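Local coordinates for protein chitinase (Chromobacterium violaceum, PDB 4TXG) that probably hydrolyses glycosidic bonds of chitin as a family GH18 glycoside hydrolase with carbohydrate-binding capacity, at residues H192-V201 against I250-Y261; F274-V285 against R334-L345. One frame throughout, in Å; residues are numbered along the deposited sequence.

Contact 1: H192-V201 against I250-Y261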
loop_
_atom_site.group_PDB
_atom_site.type_symbol
_atom_site.label_atom_id
_atom_site.label_comp_id
_atom_site.label_asym_id
_atom_site.label_seq_id
_atom_site.Cartn_x
_atom_site.Cartn_y
_atom_site.Cartn_z
ATOM N N HIS A 192 16.653 1.039 -5.520
ATOM C CA HIS A 192 16.787 -0.344 -5.086
ATOM C C HIS A 192 17.802 -0.414 -3.958
ATOM O O HIS A 192 18.444 0.581 -3.631
ATOM C CB HIS A 192 17.219 -1.247 -6.245
ATOM C CG HIS A 192 18.549 -0.886 -6.827
ATOM N ND1 HIS A 192 18.687 -0.026 -7.894
ATOM C CD2 HIS A 192 19.805 -1.278 -6.493
ATOM C CE1 HIS A 192 19.971 0.108 -8.188
ATOM N NE2 HIS A 192 20.667 -0.649 -7.357
ATOM N N VAL A 193 17.916 -1.591 -3.356
ATOM C CA VAL A 193 18.941 -1.863 -2.359
ATOM C C VAL A 193 20.140 -2.470 -3.067
ATOM O O VAL A 193 20.022 -3.540 -3.672
ATOM C CB VAL A 193 18.424 -2.827 -1.284
ATOM C CG1 VAL A 193 19.532 -3.138 -0.268
ATOM C CG2 VAL A 193 17.202 -2.234 -0.610
ATOM N N ASP A 194 21.288 -1.800 -3.030
ATOM C CA ASP A 194 22.397 -2.283 -3.842
ATOM C C ASP A 194 23.225 -3.324 -3.081
ATOM O O ASP A 194 22.865 -3.728 -1.977
ATOM C CB ASP A 194 23.274 -1.120 -4.367
ATOM C CG ASP A 194 24.109 -0.420 -3.295
ATOM O OD1 ASP A 194 24.331 -0.949 -2.187
ATOM O OD2 ASP A 194 24.595 0.691 -3.599
ATOM N N GLY A 195 24.311 -3.769 -3.703
ATOM C CA GLY A 195 25.154 -4.822 -3.151
ATOM C C GLY A 195 25.841 -4.475 -1.843
ATOM O O GLY A 195 26.369 -5.355 -1.156
ATOM N N SER A 196 25.847 -3.192 -1.496
ATOM C CA SER A 196 26.420 -2.750 -0.227
ATOM C C SER A 196 25.314 -2.379 0.760
ATOM O O SER A 196 25.559 -1.700 1.765
ATOM C CB SER A 196 27.352 -1.567 -0.450
ATOM O OG SER A 196 28.444 -1.956 -1.266
ATOM N N ASN A 197 24.105 -2.831 0.439
ATOM C CA ASN A 197 22.900 -2.601 1.233
ATOM C C ASN A 197 22.518 -1.136 1.351
ATOM O O ASN A 197 21.871 -0.729 2.309
ATOM C CB ASN A 197 23.051 -3.227 2.624
ATOM C CG ASN A 197 22.947 -4.735 2.576
ATOM O OD1 ASN A 197 22.182 -5.275 1.786
ATOM N ND2 ASN A 197 23.749 -5.422 3.384
ATOM N N LYS A 198 22.880 -0.354 0.342
ATOM C CA LYS A 198 22.564 1.066 0.337
ATOM C C LYS A 198 21.486 1.400 -0.675
ATOM O O LYS A 198 21.360 0.743 -1.713
ATOM C CB LYS A 198 23.822 1.882 0.052
ATOM C CG LYS A 198 24.842 1.764 1.176
ATOM C CD LYS A 198 26.258 1.828 0.666
ATOM C CE LYS A 198 26.724 3.243 0.462
ATOM N NZ LYS A 198 28.214 3.260 0.330
ATOM N N LEU A 199 20.704 2.424 -0.356
ATOM C CA LEU A 199 19.692 2.932 -1.271
ATOM C C LEU A 199 20.386 3.461 -2.540
ATOM O O LEU A 199 21.324 4.246 -2.451
ATOM C CB LEU A 199 18.879 4.023 -0.559
ATOM C CG LEU A 199 17.595 4.546 -1.209
ATOM C CD1 LEU A 199 16.729 5.198 -0.149
ATOM C CD2 LEU A 199 17.914 5.541 -2.323
ATOM N N SER A 200 19.930 3.043 -3.721
ATOM C CA SER A 200 20.615 3.442 -4.956
ATOM C C SER A 200 19.670 3.668 -6.127
ATOM O O SER A 200 18.692 2.947 -6.283
ATOM C CB SER A 200 21.652 2.378 -5.353
ATOM O OG SER A 200 22.298 2.716 -6.580
ATOM N N VAL A 201 19.982 4.662 -6.954
ATOM C CA VAL A 201 19.338 4.801 -8.257
ATOM C C VAL A 201 20.412 4.787 -9.348
ATOM O O VAL A 201 20.198 5.315 -10.440
ATOM C CB VAL A 201 18.495 6.111 -8.370
ATOM C CG1 VAL A 201 17.241 6.047 -7.470
ATOM C CG2 VAL A 201 19.341 7.336 -8.045
ATOM N N ILE A 250 11.269 9.098 -2.317
ATOM C CA ILE A 250 11.941 8.086 -3.123
ATOM C C ILE A 250 11.377 6.702 -2.770
ATOM O O ILE A 250 11.411 6.276 -1.607
ATOM C CB ILE A 250 13.489 8.158 -2.935
ATOM C CG1 ILE A 250 14.193 7.094 -3.789
ATOM C CG2 ILE A 250 13.900 8.076 -1.444
ATOM C CD1 ILE A 250 13.960 7.265 -5.308
ATOM N N SER A 251 10.809 6.018 -3.763
ATOM C CA SER A 251 10.291 4.672 -3.526
ATOM C C SER A 251 11.379 3.640 -3.779
ATOM O O SER A 251 12.096 3.712 -4.776
ATOM C CB SER A 251 9.077 4.374 -4.401
ATOM O OG SER A 251 8.052 5.307 -4.159
ATOM N N VAL A 252 11.487 2.679 -2.871
ATOM C CA VAL A 252 12.558 1.697 -2.929
ATOM C C VAL A 252 11.963 0.295 -3.049
ATOM O O VAL A 252 11.150 -0.103 -2.221
ATOM C CB VAL A 252 13.453 1.764 -1.675
ATOM C CG1 VAL A 252 14.695 0.868 -1.849
ATOM C CG2 VAL A 252 13.847 3.209 -1.374
ATOM N N GLY A 253 12.356 -0.438 -4.088
ATOM C CA GLY A 253 11.889 -1.806 -4.262
ATOM C C GLY A 253 10.977 -2.002 -5.464
ATOM O O GLY A 253 11.392 -1.832 -6.613
ATOM N N GLY A 254 9.729 -2.366 -5.197
ATOM C CA GLY A 254 8.810 -2.741 -6.254
ATOM C C GLY A 254 8.931 -4.220 -6.558
ATOM O O GLY A 254 9.751 -4.911 -5.961
ATOM N N TRP A 255 8.135 -4.705 -7.507
ATOM C CA TRP A 255 8.075 -6.138 -7.788
ATOM C C TRP A 255 9.403 -6.667 -8.334
ATOM O O TRP A 255 9.882 -7.715 -7.901
ATOM C CB TRP A 255 6.933 -6.439 -8.765
ATOM C CG TRP A 255 6.665 -7.921 -9.012
ATOM C CD1 TRP A 255 6.753 -8.578 -10.210
ATOM C CD2 TRP A 255 6.253 -8.905 -8.048
ATOM N NE1 TRP A 255 6.431 -9.902 -10.050
ATOM C CE2 TRP A 255 6.119 -10.131 -8.737
ATOM C CE3 TRP A 255 5.995 -8.872 -6.675
ATOM C CZ2 TRP A 255 5.726 -11.309 -8.098
ATOM C CZ3 TRP A 255 5.608 -10.049 -6.038
ATOM C CH2 TRP A 255 5.484 -11.250 -6.753
ATOM N N ALA A 256 10.002 -5.931 -9.263
ATOM C CA ALA A 256 11.217 -6.389 -9.940
ATOM C C ALA A 256 12.488 -6.175 -9.121
ATOM O O ALA A 256 13.446 -6.951 -9.238
ATOM C CB ALA A 256 11.361 -5.688 -11.301
ATOM N N GLU A 257 12.524 -5.123 -8.309
ATOM C CA GLU A 257 13.778 -4.792 -7.626
ATOM C C GLU A 257 13.682 -4.811 -6.098
ATOM O O GLU A 257 14.491 -4.195 -5.404
ATOM C CB GLU A 257 14.288 -3.434 -8.104
ATOM C CG GLU A 257 14.689 -3.447 -9.585
ATOM C CD GLU A 257 15.453 -2.196 -10.012
ATOM O OE1 GLU A 257 14.823 -1.124 -10.134
ATOM O OE2 GLU A 257 16.681 -2.289 -10.236
ATOM N N THR A 258 12.716 -5.545 -5.571
ATOM C CA THR A 258 12.725 -5.838 -4.140
ATOM C C THR A 258 13.898 -6.761 -3.795
ATOM O O THR A 258 14.546 -6.588 -2.761
ATOM C CB THR A 258 11.394 -6.482 -3.685
ATOM O OG1 THR A 258 10.424 -5.447 -3.478
ATOM C CG2 THR A 258 11.575 -7.260 -2.387
ATOM N N GLY A 259 14.187 -7.719 -4.671
ATOM C CA GLY A 259 15.186 -8.734 -4.367
ATOM C C GLY A 259 16.420 -8.727 -5.253
ATOM O O GLY A 259 17.177 -9.689 -5.274
ATOM N N GLY A 260 16.627 -7.641 -5.983
ATOM C CA GLY A 260 17.765 -7.554 -6.882
ATOM C C GLY A 260 17.746 -6.221 -7.592
ATOM O O GLY A 260 16.999 -5.334 -7.211
ATOM N N TYR A 261 18.561 -6.082 -8.630
ATOM C CA TYR A 261 18.617 -4.831 -9.380
ATOM C C TYR A 261 19.110 -5.094 -10.792
ATOM O O TYR A 261 19.751 -6.109 -11.053
ATOM C CB TYR A 261 19.517 -3.807 -8.677
ATOM C CG TYR A 261 20.913 -4.301 -8.366
ATOM C CD1 TYR A 261 21.938 -4.206 -9.303
ATOM C CD2 TYR A 261 21.208 -4.849 -7.123
ATOM C CE1 TYR A 261 23.212 -4.653 -9.014
ATOM C CE2 TYR A 261 22.472 -5.298 -6.826
ATOM C CZ TYR A 261 23.472 -5.195 -7.771
ATOM O OH TYR A 261 24.729 -5.650 -7.458
HETATM O O HOH W 1 16.655 1.088 -9.247
HETATM O O HOH W 2 17.133 -4.277 -4.385
HETATM O O HOH W 3 15.286 -3.078 -3.247
#

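Contact 2: F274-V285 against R334-L345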
loop_
_atom_site.group_PDB
_atom_site.type_symbol
_atom_site.label_atom_id
_atom_site.label_comp_id
_atom_site.label_asym_id
_atom_site.label_seq_id
_atom_site.Cartn_x
_atom_site.Cartn_y
_atom_site.Cartn_z
ATOM N N PHE A 274 16.075 -6.374 -0.448
ATOM C CA PHE A 274 15.506 -6.239 0.891
ATOM C C PHE A 274 15.631 -7.513 1.733
ATOM O O PHE A 274 15.775 -7.439 2.947
ATOM C CB PHE A 274 14.020 -5.857 0.794
ATOM C CG PHE A 274 13.768 -4.379 0.653
ATOM C CD1 PHE A 274 13.937 -3.530 1.733
ATOM C CD2 PHE A 274 13.317 -3.850 -0.545
ATOM C CE1 PHE A 274 13.689 -2.170 1.615
ATOM C CE2 PHE A 274 13.066 -2.487 -0.667
ATOM C CZ PHE A 274 13.250 -1.653 0.409
ATOM N N TYR A 275 15.533 -8.678 1.106
ATOM C CA TYR A 275 15.555 -9.918 1.881
ATOM C C TYR A 275 16.893 -10.098 2.594
ATOM O O TYR A 275 16.937 -10.396 3.795
ATOM C CB TYR A 275 15.278 -11.122 0.988
ATOM C CG TYR A 275 13.899 -11.117 0.370
ATOM C CD1 TYR A 275 12.774 -11.393 1.135
ATOM C CD2 TYR A 275 13.728 -10.845 -0.986
ATOM C CE1 TYR A 275 11.507 -11.392 0.577
ATOM C CE2 TYR A 275 12.470 -10.852 -1.560
ATOM C CZ TYR A 275 11.362 -11.125 -0.774
ATOM O OH TYR A 275 10.109 -11.139 -1.333
ATOM N N SER A 276 17.982 -9.903 1.859
ATOM C CA SER A 276 19.305 -10.130 2.427
ATOM C C SER A 276 19.736 -8.929 3.269
ATOM O O SER A 276 20.516 -9.074 4.206
ATOM C CB SER A 276 20.321 -10.434 1.314
ATOM O OG SER A 276 20.221 -9.495 0.262
ATOM N N MET A 277 19.202 -7.751 2.953
ATOM C CA MET A 277 19.544 -6.548 3.708
ATOM C C MET A 277 18.918 -6.579 5.102
ATOM O O MET A 277 19.526 -6.093 6.057
ATOM C CB MET A 277 19.110 -5.274 2.955
ATOM C CG MET A 277 19.446 -3.951 3.683
ATOM S SD MET A 277 18.093 -3.327 4.734
ATOM C CE MET A 277 17.034 -2.670 3.469
ATOM N N THR A 278 17.718 -7.160 5.227
ATOM C CA THR A 278 17.042 -7.182 6.528
ATOM C C THR A 278 17.259 -8.452 7.331
ATOM O O THR A 278 17.120 -8.426 8.544
ATOM C CB THR A 278 15.507 -6.980 6.393
ATOM O OG1 THR A 278 14.939 -8.031 5.599
ATOM C CG2 THR A 278 15.197 -5.633 5.751
ATOM N N VAL A 279 17.563 -9.566 6.671
ATOM C CA VAL A 279 17.692 -10.847 7.373
ATOM C C VAL A 279 18.925 -11.584 6.871
ATOM O O VAL A 279 19.076 -11.804 5.670
ATOM C CB VAL A 279 16.428 -11.741 7.187
ATOM C CG1 VAL A 279 16.605 -13.106 7.875
ATOM C CG2 VAL A 279 15.170 -11.034 7.729
ATOM N N ASN A 280 19.821 -11.934 7.790
ATOM C CA ASN A 280 20.991 -12.739 7.444
ATOM C C ASN A 280 20.592 -14.116 6.938
ATOM O O ASN A 280 19.492 -14.586 7.198
ATOM C CB ASN A 280 21.914 -12.904 8.654
ATOM C CG ASN A 280 22.487 -11.593 9.134
ATOM O OD1 ASN A 280 23.003 -10.807 8.342
ATOM N ND2 ASN A 280 22.417 -11.359 10.441
ATOM N N ALA A 281 21.512 -14.778 6.248
ATOM C CA ALA A 281 21.242 -16.108 5.727
ATOM C C ALA A 281 20.922 -17.116 6.836
ATOM O O ALA A 281 20.280 -18.135 6.575
ATOM C CB ALA A 281 22.427 -16.591 4.902
ATOM N N ASP A 282 21.345 -16.835 8.071
ATOM C CA ASP A 282 21.080 -17.760 9.178
ATOM C C ASP A 282 19.773 -17.477 9.914
ATOM O O ASP A 282 19.487 -18.087 10.950
ATOM C CB ASP A 282 22.253 -17.754 10.174
ATOM C CG ASP A 282 22.377 -16.446 10.953
ATOM O OD1 ASP A 282 21.603 -15.497 10.709
ATOM O OD2 ASP A 282 23.291 -16.361 11.802
ATOM N N GLY A 283 18.990 -16.537 9.401
ATOM C CA GLY A 283 17.687 -16.269 9.972
ATOM C C GLY A 283 17.642 -15.152 10.999
ATOM O O GLY A 283 16.551 -14.749 11.410
ATOM N N THR A 284 18.801 -14.657 11.434
ATOM C CA THR A 284 18.798 -13.522 12.356
ATOM C C THR A 284 18.639 -12.205 11.601
ATOM O O THR A 284 18.943 -12.115 10.414
ATOM C CB THR A 284 20.081 -13.453 13.198
ATOM O OG1 THR A 284 21.227 -13.385 12.332
ATOM C CG2 THR A 284 20.201 -14.679 14.099
ATOM N N VAL A 285 18.148 -11.182 12.292
ATOM C CA VAL A 285 17.994 -9.869 11.676
ATOM C C VAL A 285 19.363 -9.264 11.345
ATOM O O VAL A 285 20.290 -9.334 12.152
ATOM C CB VAL A 285 17.194 -8.918 12.595
ATOM C CG1 VAL A 285 17.168 -7.509 12.024
ATOM C CG2 VAL A 285 15.769 -9.443 12.780
ATOM N N ARG A 334 13.871 -17.449 4.481
ATOM C CA ARG A 334 13.789 -16.459 5.549
ATOM C C ARG A 334 12.377 -16.284 6.114
ATOM O O ARG A 334 12.141 -15.361 6.886
ATOM C CB ARG A 334 14.284 -15.094 5.040
ATOM C CG ARG A 334 15.782 -15.001 4.799
ATOM C CD ARG A 334 16.106 -13.771 3.933
ATOM N NE ARG A 334 17.542 -13.497 3.907
ATOM C CZ ARG A 334 18.421 -14.159 3.155
ATOM N NH1 ARG A 334 18.016 -15.141 2.354
ATOM N NH2 ARG A 334 19.710 -13.844 3.211
ATOM N N LEU A 335 11.446 -17.156 5.736
ATOM C CA LEU A 335 10.027 -16.914 6.025
ATOM C C LEU A 335 9.755 -16.578 7.491
ATOM O O LEU A 335 9.010 -15.640 7.786
ATOM C CB LEU A 335 9.181 -18.118 5.621
ATOM C CG LEU A 335 9.217 -18.498 4.138
ATOM C CD1 LEU A 335 8.394 -19.762 3.903
ATOM C CD2 LEU A 335 8.738 -17.340 3.246
ATOM N N GLY A 336 10.375 -17.319 8.403
ATOM C CA GLY A 336 10.113 -17.129 9.821
ATOM C C GLY A 336 10.714 -15.871 10.426
ATOM O O GLY A 336 10.395 -15.501 11.562
ATOM N N SER A 337 11.589 -15.219 9.665
ATOM C CA SER A 337 12.354 -14.077 10.151
ATOM C C SER A 337 11.950 -12.756 9.524
ATOM O O SER A 337 12.357 -11.702 10.002
ATOM C CB SER A 337 13.842 -14.287 9.876
ATOM O OG SER A 337 14.295 -15.479 10.484
ATOM N N LEU A 338 11.209 -12.806 8.423
ATOM C CA LEU A 338 10.941 -11.582 7.665
ATOM C C LEU A 338 10.140 -10.547 8.446
ATOM O O LEU A 338 10.329 -9.339 8.258
ATOM C CB LEU A 338 10.214 -11.909 6.356
ATOM C CG LEU A 338 11.097 -12.619 5.325
ATOM C CD1 LEU A 338 10.304 -12.996 4.086
ATOM C CD2 LEU A 338 12.288 -11.749 4.958
ATOM N N ASN A 339 9.243 -10.990 9.317
ATOM C CA ASN A 339 8.489 -10.017 10.101
ATOM C C ASN A 339 9.394 -9.236 11.060
ATOM O O ASN A 339 9.300 -8.012 11.135
ATOM C CB ASN A 339 7.366 -10.695 10.886
ATOM C CG ASN A 339 6.124 -10.889 10.046
ATOM O OD1 ASN A 339 5.260 -10.013 9.989
ATOM N ND2 ASN A 339 6.047 -12.017 9.359
ATOM N N LYS A 340 10.248 -9.943 11.795
ATOM C CA LYS A 340 11.210 -9.273 12.682
ATOM C C LYS A 340 12.163 -8.368 11.902
ATOM O O LYS A 340 12.528 -7.279 12.363
ATOM C CB LYS A 340 12.023 -10.295 13.476
ATOM C CG LYS A 340 11.189 -11.146 14.398
ATOM C CD LYS A 340 10.598 -10.313 15.505
ATOM C CE LYS A 340 11.455 -10.401 16.755
ATOM N NZ LYS A 340 11.472 -11.757 17.419
ATOM N N GLY A 341 12.577 -8.824 10.725
ATOM C CA GLY A 341 13.490 -8.046 9.904
ATOM C C GLY A 341 12.853 -6.755 9.435
ATOM O O GLY A 341 13.502 -5.708 9.364
ATOM N N TYR A 342 11.568 -6.827 9.104
ATOM C CA TYR A 342 10.862 -5.668 8.572
ATOM C C TYR A 342 10.583 -4.655 9.671
ATOM O O TYR A 342 10.713 -3.443 9.470
ATOM C CB TYR A 342 9.568 -6.130 7.923
ATOM C CG TYR A 342 8.796 -5.100 7.140
ATOM C CD1 TYR A 342 9.362 -4.450 6.042
ATOM C CD2 TYR A 342 7.474 -4.829 7.457
ATOM C CE1 TYR A 342 8.618 -3.548 5.297
ATOM C CE2 TYR A 342 6.736 -3.931 6.725
ATOM C CZ TYR A 342 7.308 -3.294 5.652
ATOM O OH TYR A 342 6.544 -2.403 4.932
ATOM N N VAL A 343 10.204 -5.155 10.840
ATOM C CA VAL A 343 10.002 -4.275 11.985
ATOM C C VAL A 343 11.320 -3.585 12.352
ATOM O O VAL A 343 11.344 -2.377 12.609
ATOM C CB VAL A 343 9.436 -5.051 13.187
ATOM C CG1 VAL A 343 9.522 -4.228 14.452
ATOM C CG2 VAL A 343 7.987 -5.439 12.895
ATOM N N ALA A 344 12.419 -4.337 12.347
ATOM C CA ALA A 344 13.724 -3.737 12.628
ATOM C C ALA A 344 14.105 -2.673 11.590
ATOM O O ALA A 344 14.650 -1.622 11.937
ATOM C CB ALA A 344 14.802 -4.811 12.696
ATOM N N LEU A 345 13.828 -2.952 10.320
ATOM C CA LEU A 345 14.088 -1.981 9.262
ATOM C C LEU A 345 13.322 -0.674 9.511
ATOM O O LEU A 345 13.898 0.411 9.488
ATOM C CB LEU A 345 13.697 -2.565 7.897
ATOM C CG LEU A 345 13.721 -1.562 6.745
ATOM C CD1 LEU A 345 15.145 -1.054 6.534
ATOM C CD2 LEU A 345 13.163 -2.173 5.460
HETATM O O HOH W 4 21.863 -11.668 4.072
HETATM O O HOH W 5 12.076 -8.303 6.127
#

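Contact 1: H192-V201 against I250-Y261
His-192 and Val-252 lie side by side at the C-terminal ends of the parallel barrel strands 185-193 and 247-253, CA atoms 5.2 Å apart. Beyond this pair the chains diverge. Residues 192-201 form a beta hairpin, with a type I turn at 194-197. Asp-194 OD1 holds this turn from within, accepting Ser-196 N and Lys-198 N from opposite faces of its carboxylate plane. Residues 250-261 loop out after Gly-253 and return at Tyr-261.

Tyr-261 CB covers one face of the His-192 ring, 3.5 Å from its centroid, as a CH-pi contact. Ser-200 O covers the opposite face. The two rings are nearly parallel (21°) but slid apart, centroids 5.0 Å from each other. Chi1 of 54° swings Tyr-261 CG near His-192 CD2 and NE2. Further back along strand 247-253, Leu-199 CD1 packs on Val-252 CG2 at 3.7 Å, and Val-201 CG1 meets Ile-250 CD1 tip to tip.

Water 1 joins His-192 ND1 (2.7 Å), in the ring plane, to Glu-257 OE1. Waters 2 and 3, between Val-193 N and Glu-257 O, may be alternatives. Apolar side chains thus pack neighbouring strands of the GH18 TIM barrel; past their ends, His-192 and water link the segments.

Contact 2: F274-V285 against R334-L345
Arg-334 grips the carbonyl of Val-279 side-on with two nitrogens. NE gives the straighter bond to Val-279 O (2.9 Å, 159°), and NH2 adds a longer one of 3.3 Å. Both come from the same face of the carbonyl, and the oxygen lies in the guanidinium plane. The extended chain, CG to NE, runs alongside Val-279 in the opposite sense and brings NE to its carbonyl. Ser-337 OG donates to Gly-283 O, in the carbonyl plane on a lone pair; the 2.5 Å length is unusually short and its exact value doubtful. Water 4 links Ser-276 O to Arg-334 NH2, and water 5 links Thr-278 OG1 to Leu-338 O.

The surrounding packing is mostly apolar. Gly-341 has no side chain, which lets its CA come within 5.0 Å of Thr-278 CA. Val-279 CG1 touches Ser-337 CB at 3.6 Å, while CG2 lies over Gly-341 CA. Val-285 CG1 meets Ala-344 CB at 3.7 Å. Leu-338 CD2 reaches the edge of the Tyr-275 ring. Leu-345 spreads its methyls, CD1 to Met-277 CE and CD2 to Phe-274 CE1.

The axes of helices 274-278 and 338-345 approach to 9.7 Å at 78°. Helix 287-304 joins them through Phe-293, against Met-277 and Leu-345. Val-193 of strand 185-193 packs against Phe-274 and Met-277.

How the contacts relate
Contacts 1 and 2 follow each other along the chain, with centres 16 Å apart in the GH18 barrel region. They meet directly. Thr-258 O is 2.8 Å from Phe-274 N, a probable hydrogen bond. Val-252 O packs on Phe-274 CE2 at 3.4 Å, and Asn-197 OD1 lies 3.3 Å from Met-277 CB. Helix 274-278 therefore lies between the strand ends of contact 1 and the helix of contact 2. Both contacts border the DxxDxDxE motif (residues 307-314), whose glutamate is the proton donor in GH18 relatives. In contact 1, Ser-251 OG is hydrogen-bonded to Asp-310 OD2 of this motif, and Thr-258 OG1 to Glu-314 N. From contact 2, Phe-274 stacks on Phe-313, and Tyr-275 meets it edge-to-face.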